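Local structure of putative type VI secretion protein (Escherichia coli, 6SKI) at residues G143-G147 with I511-G515; Q281-E287 with E303-A309; G308-D312 with Y485-S489; S496-V502 with P516-A521. The protein probably hydrolyses phospholipids as a toxic effector of the type VI secretion system, and binds the TTR domain of the VgrG spike, which probably carries it. All coordinates share one frame; numbering follows the deposited sequence.

Contact 1 (G143-G147 with I511-G515)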
loop_
_atom_site.group_PDB
_atom_site.type_symbol
_atom_site.label_atom_id
_atom_site.label_comp_id
_atom_site.label_asym_id
_atom_site.label_seq_id
_atom_site.Cartn_x
_atom_site.Cartn_y
_atom_site.Cartn_z
ATOM N N GLY A 143 -0.543 17.435 19.794
ATOM C CA GLY A 143 -1.495 18.427 19.335
ATOM C C GLY A 143 -0.903 19.378 18.317
ATOM O O GLY A 143 -1.491 19.629 17.265
ATOM N N MET A 144 0.271 19.917 18.643
ATOM C CA MET A 144 0.977 20.780 17.704
ATOM C C MET A 144 1.441 19.990 16.489
ATOM O O MET A 144 1.205 20.389 15.342
ATOM C CB MET A 144 2.165 21.441 18.403
ATOM C CG MET A 144 2.013 21.569 19.914
ATOM S SD MET A 144 1.750 23.250 20.518
ATOM C CE MET A 144 0.750 23.963 19.217
ATOM N N GLY A 145 2.111 18.862 16.726
ATOM C CA GLY A 145 2.530 18.014 15.626
ATOM C C GLY A 145 1.368 17.336 14.929
ATOM O O GLY A 145 1.485 16.910 13.779
ATOM N N LEU A 146 0.235 17.208 15.625
ATOM C CA LEU A 146 -0.863 16.390 15.120
ATOM C C LEU A 146 -1.391 16.905 13.788
ATOM O O LEU A 146 -1.682 16.116 12.885
ATOM C CB LEU A 146 -1.982 16.322 16.153
ATOM C CG LEU A 146 -3.122 15.369 15.808
ATOM C CD1 LEU A 146 -2.598 13.956 15.651
ATOM C CD2 LEU A 146 -4.165 15.428 16.893
ATOM N N GLY A 147 -1.533 18.223 13.644
ATOM C CA GLY A 147 -1.896 18.766 12.346
ATOM C C GLY A 147 -0.843 18.484 11.294
ATOM O O GLY A 147 -1.162 18.119 10.159
ATOM N N ILE A 511 -8.502 20.510 15.564
ATOM C CA ILE A 511 -7.527 19.716 16.292
ATOM C C ILE A 511 -7.234 20.377 17.629
ATOM O O ILE A 511 -7.054 21.598 17.717
ATOM C CB ILE A 511 -6.249 19.546 15.457
ATOM C CG1 ILE A 511 -6.579 18.885 14.119
ATOM C CG2 ILE A 511 -5.219 18.742 16.214
ATOM C CD1 ILE A 511 -5.391 18.721 13.214
ATOM N N HIS A 512 -7.198 19.571 18.684
ATOM C CA HIS A 512 -6.822 20.065 20.002
ATOM C C HIS A 512 -5.314 20.256 20.019
ATOM O O HIS A 512 -4.558 19.298 20.210
ATOM C CB HIS A 512 -7.280 19.099 21.087
ATOM C CG HIS A 512 -8.736 19.209 21.406
ATOM N ND1 HIS A 512 -9.438 18.208 22.039
ATOM C CD2 HIS A 512 -9.622 20.204 21.173
ATOM C CE1 HIS A 512 -10.695 18.585 22.187
ATOM N NE2 HIS A 512 -10.833 19.791 21.669
ATOM N N ARG A 513 -4.878 21.496 19.827
ATOM C CA ARG A 513 -3.471 21.807 19.636
ATOM C C ARG A 513 -2.705 21.929 20.941
ATOM O O ARG A 513 -1.476 22.047 20.912
ATOM C CB ARG A 513 -3.337 23.104 18.834
ATOM C CG ARG A 513 -3.864 22.985 17.415
ATOM C CD ARG A 513 -3.511 24.178 16.531
ATOM N NE ARG A 513 -3.959 25.458 17.075
ATOM C CZ ARG A 513 -3.202 26.273 17.803
ATOM N NH1 ARG A 513 -1.945 25.951 18.071
ATOM N NH2 ARG A 513 -3.700 27.415 18.254
ATOM N N PHE A 514 -3.393 21.898 22.081
ATOM C CA PHE A 514 -2.754 22.027 23.383
ATOM C C PHE A 514 -2.944 20.785 24.243
ATOM O O PHE A 514 -2.679 20.833 25.450
ATOM C CB PHE A 514 -3.293 23.262 24.108
ATOM C CG PHE A 514 -3.250 24.505 23.277
ATOM C CD1 PHE A 514 -4.402 25.230 23.034
ATOM C CD2 PHE A 514 -2.061 24.939 22.721
ATOM C CE1 PHE A 514 -4.368 26.368 22.260
ATOM C CE2 PHE A 514 -2.021 26.077 21.947
ATOM C CZ PHE A 514 -3.177 26.792 21.716
ATOM N N GLY A 515 -3.396 19.682 23.656
ATOM C CA GLY A 515 -3.675 18.478 24.398
ATOM C C GLY A 515 -5.160 18.194 24.455
ATOM O O GLY A 515 -5.990 19.066 24.185
#
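Gly143 and Met144, at the beginning of the segment that runs into helix 144-154, lie against a type I beta turn from His512 to Gly515, in the loop after strand 509-511. Backbone proximity comes first. Gly143 CA lies 3.9 Å from Arg513 CA, and the same Gly143 CA is 3.3 Å from His512 O; these are van der Waals approaches, and no side chain at Gly143 intervenes.

The apolar part is on the strand side of the turn. Leu146 holds CG anti to its own backbone N (chi1 -174°), which directs the isobutyl group at Ile511: Leu146 CD2 meets Ile511 CG2 at 3.5 Å, while Ile511 CD1 reaches Gly147 CA at 3.6 Å. Leu57 of helix 53-58 also touches Leu146, and Asp258 hydrogen-bonds the backbone N of Ile511.

The third group is Met144 with the exposed turn residues. Its chain bends at both chi2 and chi3 and crosses the Arg513 side chain at about a right angle. The terminal methyl then sits among three neighbours: Met144 CE is 3.4 Å from Arg513 O, 4.4 Å from Phe514 CE2, and, at the edge of the guanidinium near its plane, 3.5 Å from Arg513 NH1.

Contact 2 (Q281-E287 with E303-A309)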
loop_
_atom_site.group_PDB
_atom_site.type_symbol
_atom_site.label_atom_id
_atom_site.label_comp_id
_atom_site.label_asym_id
_atom_site.label_seq_id
_atom_site.Cartn_x
_atom_site.Cartn_y
_atom_site.Cartn_z
ATOM N N GLN A 281 -4.051 -4.917 -12.202
ATOM C CA GLN A 281 -4.699 -4.591 -10.944
ATOM C C GLN A 281 -5.741 -5.639 -10.598
ATOM O O GLN A 281 -6.500 -6.085 -11.461
ATOM C CB GLN A 281 -5.376 -3.225 -10.974
ATOM C CG GLN A 281 -5.708 -2.726 -9.587
ATOM C CD GLN A 281 -6.262 -1.328 -9.571
ATOM O OE1 GLN A 281 -6.992 -0.927 -10.469
ATOM N NE2 GLN A 281 -5.928 -0.578 -8.535
ATOM N N ILE A 282 -5.770 -6.023 -9.330
ATOM C CA ILE A 282 -6.885 -6.761 -8.759
ATOM C C ILE A 282 -7.760 -5.756 -8.028
ATOM O O ILE A 282 -7.266 -4.730 -7.552
ATOM C CB ILE A 282 -6.409 -7.885 -7.829
ATOM C CG1 ILE A 282 -5.259 -8.648 -8.478
ATOM C CG2 ILE A 282 -7.541 -8.848 -7.554
ATOM C CD1 ILE A 282 -4.689 -9.743 -7.623
ATOM N N THR A 283 -9.061 -6.001 -8.011
ATOM C CA THR A 283 -10.018 -5.071 -7.432
ATOM C C THR A 283 -10.941 -5.831 -6.495
ATOM O O THR A 283 -11.328 -6.965 -6.782
ATOM C CB THR A 283 -10.809 -4.360 -8.545
ATOM O OG1 THR A 283 -10.032 -3.274 -9.060
ATOM C CG2 THR A 283 -12.144 -3.836 -8.042
ATOM N N ALA A 284 -11.277 -5.211 -5.368
ATOM C CA ALA A 284 -12.175 -5.823 -4.400
ATOM C C ALA A 284 -13.617 -5.628 -4.843
ATOM O O ALA A 284 -14.092 -4.494 -4.946
ATOM C CB ALA A 284 -11.955 -5.215 -3.019
ATOM N N MET A 285 -14.318 -6.730 -5.090
ATOM C CA MET A 285 -15.706 -6.656 -5.515
ATOM C C MET A 285 -16.660 -6.413 -4.362
ATOM O O MET A 285 -17.795 -5.987 -4.597
ATOM C CB MET A 285 -16.114 -7.943 -6.237
ATOM C CG MET A 285 -15.806 -7.946 -7.713
ATOM S SD MET A 285 -16.464 -9.369 -8.600
ATOM C CE MET A 285 -17.116 -10.353 -7.259
ATOM N N ASN A 286 -16.229 -6.655 -3.128
ATOM C CA ASN A 286 -17.073 -6.509 -1.954
ATOM C C ASN A 286 -16.449 -5.539 -0.969
ATOM O O ASN A 286 -16.504 -5.732 0.247
ATOM C CB ASN A 286 -17.337 -7.858 -1.295
ATOM C CG ASN A 286 -17.873 -8.877 -2.268
ATOM O OD1 ASN A 286 -18.901 -8.661 -2.902
ATOM N ND2 ASN A 286 -17.186 -10.001 -2.386
ATOM N N GLU A 287 -15.846 -4.476 -1.485
ATOM C CA GLU A 287 -15.389 -3.359 -0.674
ATOM C C GLU A 287 -16.359 -2.211 -0.896
ATOM O O GLU A 287 -16.581 -1.795 -2.037
ATOM C CB GLU A 287 -13.964 -2.951 -1.039
ATOM C CG GLU A 287 -13.489 -1.686 -0.351
ATOM C CD GLU A 287 -13.451 -1.815 1.155
ATOM O OE1 GLU A 287 -13.300 -2.944 1.659
ATOM O OE2 GLU A 287 -13.573 -0.784 1.842
ATOM N N GLU A 303 -7.509 -5.222 -15.588
ATOM C CA GLU A 303 -8.002 -5.082 -14.225
ATOM C C GLU A 303 -8.909 -6.259 -13.920
ATOM O O GLU A 303 -9.851 -6.526 -14.671
ATOM C CB GLU A 303 -8.762 -3.769 -14.040
ATOM C CG GLU A 303 -9.422 -3.645 -12.687
ATOM C CD GLU A 303 -9.681 -2.212 -12.296
ATOM O OE1 GLU A 303 -8.766 -1.385 -12.447
ATOM O OE2 GLU A 303 -10.800 -1.910 -11.836
ATOM N N LEU A 304 -8.632 -6.956 -12.826
ATOM C CA LEU A 304 -9.444 -8.080 -12.389
ATOM C C LEU A 304 -10.211 -7.694 -11.137
ATOM O O LEU A 304 -9.610 -7.352 -10.117
ATOM C CB LEU A 304 -8.580 -9.309 -12.115
ATOM C CG LEU A 304 -9.338 -10.555 -11.667
ATOM C CD1 LEU A 304 -10.258 -11.039 -12.757
ATOM C CD2 LEU A 304 -8.364 -11.638 -11.275
ATOM N N ALA A 305 -11.534 -7.755 -11.215
ATOM C CA ALA A 305 -12.377 -7.584 -10.046
ATOM C C ALA A 305 -12.577 -8.943 -9.396
ATOM O O ALA A 305 -13.072 -9.876 -10.034
ATOM C CB ALA A 305 -13.720 -6.967 -10.429
ATOM N N LEU A 306 -12.191 -9.054 -8.129
ATOM C CA LEU A 306 -12.205 -10.334 -7.451
ATOM C C LEU A 306 -13.032 -10.231 -6.179
ATOM O O LEU A 306 -12.954 -9.225 -5.466
ATOM C CB LEU A 306 -10.778 -10.784 -7.114
ATOM C CG LEU A 306 -10.404 -12.232 -7.419
ATOM C CD1 LEU A 306 -10.956 -12.650 -8.763
ATOM C CD2 LEU A 306 -8.898 -12.391 -7.396
ATOM N N PRO A 307 -13.839 -11.246 -5.874
ATOM C CA PRO A 307 -14.690 -11.183 -4.682
ATOM C C PRO A 307 -13.863 -11.052 -3.414
ATOM O O PRO A 307 -12.862 -11.745 -3.229
ATOM C CB PRO A 307 -15.450 -12.512 -4.732
ATOM C CG PRO A 307 -14.553 -13.397 -5.529
ATOM C CD PRO A 307 -14.071 -12.494 -6.613
ATOM N N GLY A 308 -14.283 -10.150 -2.549
ATOM C CA GLY A 308 -13.595 -9.935 -1.291
ATOM C C GLY A 308 -13.617 -8.472 -0.913
ATOM O O GLY A 308 -14.052 -7.610 -1.669
ATOM N N ALA A 309 -13.126 -8.205 0.283
ATOM C CA ALA A 309 -13.014 -6.856 0.795
ATOM C C ALA A 309 -11.651 -6.287 0.407
ATOM O O ALA A 309 -10.934 -6.860 -0.418
ATOM C CB ALA A 309 -13.241 -6.859 2.310
#
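Met285, Glu303 and Gln281 bury the largest areas where strand 278-284 pairs in parallel with strand 303-306, the last pair in the central sheet of this alpha/beta-hydrolase-type domain. The short axes approach to 4.3 Å at 29°. Leu304 N donates to Gln281 O (2.7 Å) and Leu306 N to Thr283 O (2.6 Å); Thr283 N returns a bond to Leu304 O.

Met285 carries the pairing past the strand end. Its backbone N binds Leu306 O at 2.9 Å, and Asn286 N follows with a bond to Gly308 O (2.8 Å). The Met285 side chain lies along the partner backbone: Met285 CG touches Ala305 CB at 3.6 Å, and a bend at chi3 brings Met285 CE to Pro307 CB at 3.7 Å.

Glu303 and Gln281 share the other end, on the face that also bears Thr283. Their chains run side by side and point the same way, with carboxylate and amide planes 75° apart. Glu303 keeps CG anti to the backbone N (chi1 174°), and its carboxylate reaches across to Thr283, whose OG1 gives Glu303 OE2 a weak bond of 3.2 Å. Stronger partners come from the end of strand 294-296 and the residue after it: Ser296 OG binds Glu303 OE2 and Ile297 N binds Glu303 OE1. A buried carboxylate is thus met by neutral donors from Thr283, Ser296 and Ile297, which probably offsets the cost of removing its charge from water and ties the connection between the two parallel strands to the edge of the sheet.

Contact 3 (G308-D312 with Y485-S489)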
loop_
_atom_site.group_PDB
_atom_site.type_symbol
_atom_site.label_atom_id
_atom_site.label_comp_id
_atom_site.label_asym_id
_atom_site.label_seq_id
_atom_site.Cartn_x
_atom_site.Cartn_y
_atom_site.Cartn_z
ATOM N N GLY A 308 -14.283 -10.150 -2.549
ATOM C CA GLY A 308 -13.595 -9.935 -1.291
ATOM C C GLY A 308 -13.617 -8.472 -0.913
ATOM O O GLY A 308 -14.052 -7.610 -1.669
ATOM N N ALA A 309 -13.126 -8.205 0.283
ATOM C CA ALA A 309 -13.014 -6.856 0.795
ATOM C C ALA A 309 -11.651 -6.287 0.407
ATOM O O ALA A 309 -10.934 -6.860 -0.418
ATOM C CB ALA A 309 -13.241 -6.859 2.310
ATOM N N HIS A 310 -11.288 -5.152 0.996
ATOM C CA HIS A 310 -10.042 -4.481 0.648
ATOM C C HIS A 310 -8.835 -5.306 1.086
ATOM O O HIS A 310 -7.932 -5.593 0.286
ATOM C CB HIS A 310 -10.040 -3.102 1.299
ATOM C CG HIS A 310 -8.914 -2.225 0.872
ATOM N ND1 HIS A 310 -8.839 -1.674 -0.386
ATOM C CD2 HIS A 310 -7.837 -1.766 1.550
ATOM C CE1 HIS A 310 -7.753 -0.932 -0.473
ATOM N NE2 HIS A 310 -7.128 -0.970 0.689
ATOM N N SER A 311 -8.820 -5.720 2.349
ATOM C CA SER A 311 -7.753 -6.544 2.887
ATOM C C SER A 311 -7.987 -8.027 2.638
ATOM O O SER A 311 -7.247 -8.860 3.168
ATOM C CB SER A 311 -7.590 -6.276 4.384
ATOM O OG SER A 311 -6.631 -5.263 4.620
ATOM N N ASP A 312 -8.991 -8.372 1.836
ATOM C CA ASP A 312 -9.136 -9.715 1.298
ATOM C C ASP A 312 -8.573 -9.805 -0.105
ATOM O O ASP A 312 -8.464 -10.903 -0.656
ATOM C CB ASP A 312 -10.608 -10.139 1.289
ATOM C CG ASP A 312 -11.105 -10.518 2.654
ATOM O OD1 ASP A 312 -10.376 -11.236 3.365
ATOM O OD2 ASP A 312 -12.222 -10.100 3.018
ATOM N N TYR A 485 -14.992 -16.546 3.049
ATOM C CA TYR A 485 -13.652 -16.008 3.224
ATOM C C TYR A 485 -13.561 -14.501 3.037
ATOM O O TYR A 485 -12.496 -13.929 3.288
ATOM C CB TYR A 485 -12.686 -16.696 2.254
ATOM C CG TYR A 485 -12.580 -18.184 2.458
ATOM C CD1 TYR A 485 -13.517 -19.048 1.920
ATOM C CD2 TYR A 485 -11.530 -18.727 3.176
ATOM C CE1 TYR A 485 -13.423 -20.403 2.108
ATOM C CE2 TYR A 485 -11.428 -20.082 3.369
ATOM C CZ TYR A 485 -12.374 -20.917 2.830
ATOM O OH TYR A 485 -12.273 -22.272 3.016
ATOM N N THR A 486 -14.629 -13.841 2.605
ATOM C CA THR A 486 -14.618 -12.393 2.462
ATOM C C THR A 486 -15.150 -11.745 3.731
ATOM O O THR A 486 -16.160 -12.181 4.286
ATOM C CB THR A 486 -15.435 -11.945 1.249
ATOM O OG1 THR A 486 -15.675 -10.534 1.327
ATOM C CG2 THR A 486 -16.743 -12.659 1.192
ATOM N N HIS A 487 -14.460 -10.707 4.186
ATOM C CA HIS A 487 -14.826 -9.993 5.397
ATOM C C HIS A 487 -15.757 -8.844 5.050
ATOM O O HIS A 487 -15.632 -8.228 3.990
ATOM C CB HIS A 487 -13.589 -9.447 6.111
ATOM C CG HIS A 487 -12.616 -10.499 6.536
ATOM N ND1 HIS A 487 -12.193 -10.637 7.839
ATOM C CD2 HIS A 487 -11.973 -11.459 5.831
ATOM C CE1 HIS A 487 -11.333 -11.635 7.918
ATOM N NE2 HIS A 487 -11.185 -12.153 6.713
ATOM N N CYS A 488 -16.702 -8.568 5.942
ATOM C CA CYS A 488 -17.535 -7.378 5.830
ATOM C C CYS A 488 -16.774 -6.232 6.481
ATOM O O CYS A 488 -16.687 -6.151 7.710
ATOM C CB CYS A 488 -18.894 -7.599 6.489
ATOM S SG CYS A 488 -20.000 -6.177 6.399
ATOM N N SER A 489 -16.215 -5.348 5.657
ATOM C CA SER A 489 -15.367 -4.273 6.149
ATOM C C SER A 489 -16.119 -2.972 6.367
ATOM O O SER A 489 -15.637 -2.117 7.116
ATOM C CB SER A 489 -14.209 -4.026 5.176
ATOM O OG SER A 489 -14.687 -3.797 3.863
#
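Asp312 and His487 cross at about a right angle, the carboxylate plane turned 39° from the imidazole, and this pair carries the polar part of a contact between two loops. Asp312 OD2 accepts the backbone N of His487 at 2.6 Å. That bond is nearly straight (170° at the hydrogen), and the donor comes on the syn side, 23° out of the carboxylate plane. With Asp312 CG lying beside its own backbone N, the carboxylate also faces back along its loop, where Ala309 N gives OD2 a weak bond of 3.4 Å. One oxygen therefore links both loops. The other, Asp312 OD1, approaches the ring obliquely near His487 CD2.

Smaller side chains meet beside it. Thr486 places OG1 anti to its backbone N and rests it 3.4 Å from Gly308 CA. Ala309 CB points toward segment 485-489, 3.2 Å from His487 O and 3.7 Å from Ser489 OG; that hydroxyl is hydrogen-bonded to Glu287.

The loop so held includes His310, whose ND1 is hydrogen-bonded to Asp245; with Ser197 they form a probable catalytic triad, as in related hydrolases. In the fold, segment 308-312 leaves strand 303-306 and segment 485-489 follows helix 476-483. Tyr317 stacks on the His487 ring, Arg409 of strand 398-409 bonds Thr486 O, and strand 328-341 lies against segment 485-489, Glu328 touching His487 and Leu330 touching Cys488.

Contact 4 (S496-V502 with P516-A521); sequences SDGNLWV and PKGNKA
Asn519 reaches from its loop to Leu500 and Trp501 at the start of the neighbouring strand. From Asn519 CB the chain turns into the position between backbone N and carbonyl carbon (chi1 74°), which brings Asn519 CG to 4.0 Å from Leu500 O. At the tip, Asn519 OD1 lies beside the His512 ring. Asn519 ND2 has two neighbours: a weak hydrogen bond runs to Leu500 O (3.4 Å), and Trp501 CD1 is 3.5 Å away. The amide nitrogen lies in plane at the indole edge, amide and ring planes being 34° apart.

Beyond it the backbones join in an antiparallel hydrogen-bonded pair. Asp497 N donates to Ala521 O at 2.9 Å, and Ala521 N returns a nearly straight bond (174°) to Asp497 O, also 2.9 Å. Ala521 CB packs 3.4 Å from Leu500 O, near the side chains of Leu500 and Val502. The turn between the short strands is steadied from within, Asp497 OD2 accepting Asn499 ND2 and, weakly, Asn499 N. Pro516 CB covers its bend, 3.2 Å from Gly498 O.

At the far end Ser496 OG rests 3.3 Å from Lys520 CD, and the lysine continues to a salt bridge with Glu79 of helix 72-85. Strand 509-511 pairs with strand 500-502. Leu57 of helix 53-58 touches Asp497 and Leu500, and the two segments thus lie against helices 53-58 and 72-85.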
loop_
_atom_site.group_PDB
_atom_site.type_symbol
_atom_site.label_atom_id
_atom_site.label_comp_id
_atom_site.label_asym_id
_atom_site.label_seq_id
_atom_site.Cartn_x
_atom_site.Cartn_y
_atom_site.Cartn_z
ATOM N N SER A 496 -13.991 6.702 18.777
ATOM C CA SER A 496 -13.834 8.013 19.380
ATOM C C SER A 496 -12.361 8.364 19.492
ATOM O O SER A 496 -11.488 7.495 19.550
ATOM C CB SER A 496 -14.492 8.077 20.761
ATOM O OG SER A 496 -13.835 7.216 21.673
ATOM N N ASP A 497 -12.102 9.666 19.510
ATOM C CA ASP A 497 -10.777 10.196 19.785
ATOM C C ASP A 497 -10.915 11.450 20.630
ATOM O O ASP A 497 -11.901 12.180 20.535
ATOM C CB ASP A 497 -10.004 10.508 18.501
ATOM C CG ASP A 497 -8.507 10.376 18.682
ATOM O OD1 ASP A 497 -8.039 9.258 18.979
ATOM O OD2 ASP A 497 -7.796 11.391 18.536
ATOM N N GLY A 498 -9.901 11.707 21.452
ATOM C CA GLY A 498 -9.880 12.889 22.286
ATOM C C GLY A 498 -8.995 14.001 21.778
ATOM O O GLY A 498 -8.743 14.960 22.520
ATOM N N ASN A 499 -8.514 13.919 20.543
ATOM C CA ASN A 499 -7.622 14.913 19.970
ATOM C C ASN A 499 -8.331 15.838 18.994
ATOM O O ASN A 499 -7.674 16.650 18.340
ATOM C CB ASN A 499 -6.452 14.220 19.275
ATOM C CG ASN A 499 -5.530 13.529 20.247
ATOM O OD1 ASN A 499 -4.941 14.166 21.118
ATOM N ND2 ASN A 499 -5.400 12.217 20.107
ATOM N N LEU A 500 -9.652 15.736 18.885
ATOM C CA LEU A 500 -10.412 16.534 17.940
ATOM C C LEU A 500 -11.692 17.011 18.602
ATOM O O LEU A 500 -12.205 16.391 19.535
ATOM C CB LEU A 500 -10.768 15.739 16.676
ATOM C CG LEU A 500 -9.675 15.093 15.828
ATOM C CD1 LEU A 500 -10.303 14.403 14.638
ATOM C CD2 LEU A 500 -8.660 16.118 15.365
ATOM N N TRP A 501 -12.206 18.128 18.099
ATOM C CA TRP A 501 -13.560 18.567 18.389
ATOM C C TRP A 501 -14.228 18.886 17.064
ATOM O O TRP A 501 -13.686 19.650 16.265
ATOM C CB TRP A 501 -13.579 19.790 19.314
ATOM C CG TRP A 501 -14.956 20.308 19.559
ATOM C CD1 TRP A 501 -15.858 19.835 20.462
ATOM C CD2 TRP A 501 -15.597 21.393 18.881
ATOM N NE1 TRP A 501 -17.021 20.557 20.391
ATOM C CE2 TRP A 501 -16.886 21.520 19.427
ATOM C CE3 TRP A 501 -15.205 22.271 17.870
ATOM C CZ2 TRP A 501 -17.785 22.487 18.994
ATOM C CZ3 TRP A 501 -16.097 23.228 17.443
ATOM C CH2 TRP A 501 -17.371 23.330 18.004
ATOM N N VAL A 502 -15.395 18.306 16.825
ATOM C CA VAL A 502 -16.107 18.491 15.569
ATOM C C VAL A 502 -17.300 19.392 15.833
ATOM O O VAL A 502 -18.057 19.166 16.784
ATOM C CB VAL A 502 -16.542 17.149 14.959
ATOM C CG1 VAL A 502 -17.115 17.367 13.579
ATOM C CG2 VAL A 502 -15.369 16.192 14.902
ATOM N N PRO A 516 -5.523 16.962 24.803
ATOM C CA PRO A 516 -6.944 16.605 24.865
ATOM C C PRO A 516 -7.673 17.393 25.941
ATOM O O PRO A 516 -7.155 17.615 27.036
ATOM C CB PRO A 516 -6.915 15.106 25.181
ATOM C CG PRO A 516 -5.610 14.904 25.870
ATOM C CD PRO A 516 -4.657 15.834 25.180
ATOM N N LYS A 517 -8.892 17.816 25.616
ATOM C CA LYS A 517 -9.710 18.621 26.510
ATOM C C LYS A 517 -10.700 17.783 27.309
ATOM O O LYS A 517 -11.601 18.343 27.941
ATOM C CB LYS A 517 -10.458 19.693 25.716
ATOM C CG LYS A 517 -9.556 20.722 25.059
ATOM C CD LYS A 517 -9.112 21.784 26.048
ATOM C CE LYS A 517 -7.666 22.179 25.817
ATOM N NZ LYS A 517 -7.223 23.230 26.770
ATOM N N GLY A 518 -10.559 16.461 27.288
ATOM C CA GLY A 518 -11.450 15.581 28.009
ATOM C C GLY A 518 -12.712 15.195 27.272
ATOM O O GLY A 518 -13.453 14.331 27.757
ATOM N N ASN A 519 -12.982 15.799 26.120
ATOM C CA ASN A 519 -14.142 15.431 25.326
ATOM C C ASN A 519 -13.822 14.228 24.448
ATOM O O ASN A 519 -12.669 13.814 24.310
ATOM C CB ASN A 519 -14.591 16.595 24.448
ATOM C CG ASN A 519 -13.671 16.814 23.267
ATOM O OD1 ASN A 519 -12.461 16.631 23.371
ATOM N ND2 ASN A 519 -14.242 17.195 22.131
ATOM N N LYS A 520 -14.865 13.666 23.848
ATOM C CA LYS A 520 -14.723 12.594 22.877
ATOM C C LYS A 520 -15.407 12.998 21.581
ATOM O O LYS A 520 -16.572 13.405 21.590
ATOM C CB LYS A 520 -15.306 11.285 23.409
ATOM C CG LYS A 520 -14.260 10.348 23.983
ATOM C CD LYS A 520 -14.829 8.971 24.260
ATOM C CE LYS A 520 -16.093 9.056 25.089
ATOM N NZ LYS A 520 -16.504 7.719 25.592
ATOM N N ALA A 521 -14.680 12.888 20.477
ATOM C CA ALA A 521 -15.209 13.113 19.144
ATOM C C ALA A 521 -15.417 11.764 18.477
ATOM O O ALA A 521 -14.555 10.886 18.554
ATOM C CB ALA A 521 -14.263 13.975 18.306
#

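How the contacts relate
The four contacts form two clusters. Contacts 2 and 3, with centres 9 Å apart, share Gly308 and Ala309: the chain leaves the parallel strand pair of the central sheet and enters the loop of the probable catalytic histidine, with Glu287 bonding Ser489 across the two. Contacts 1 and 4, with centres 11 Å apart, lie near the surface and interlock, since their segments alternate along the chain; the backbone of His512 meets that of Asn499 there. Between clusters, centres are 30 to 37 Å apart and nothing touches. In sequence, contacts 2 and 3 are nested inside the loop closed by contact 1, and contact 4 opens only after both have closed, so the C-terminal segments reach back both to the probable catalytic core and to the early helices.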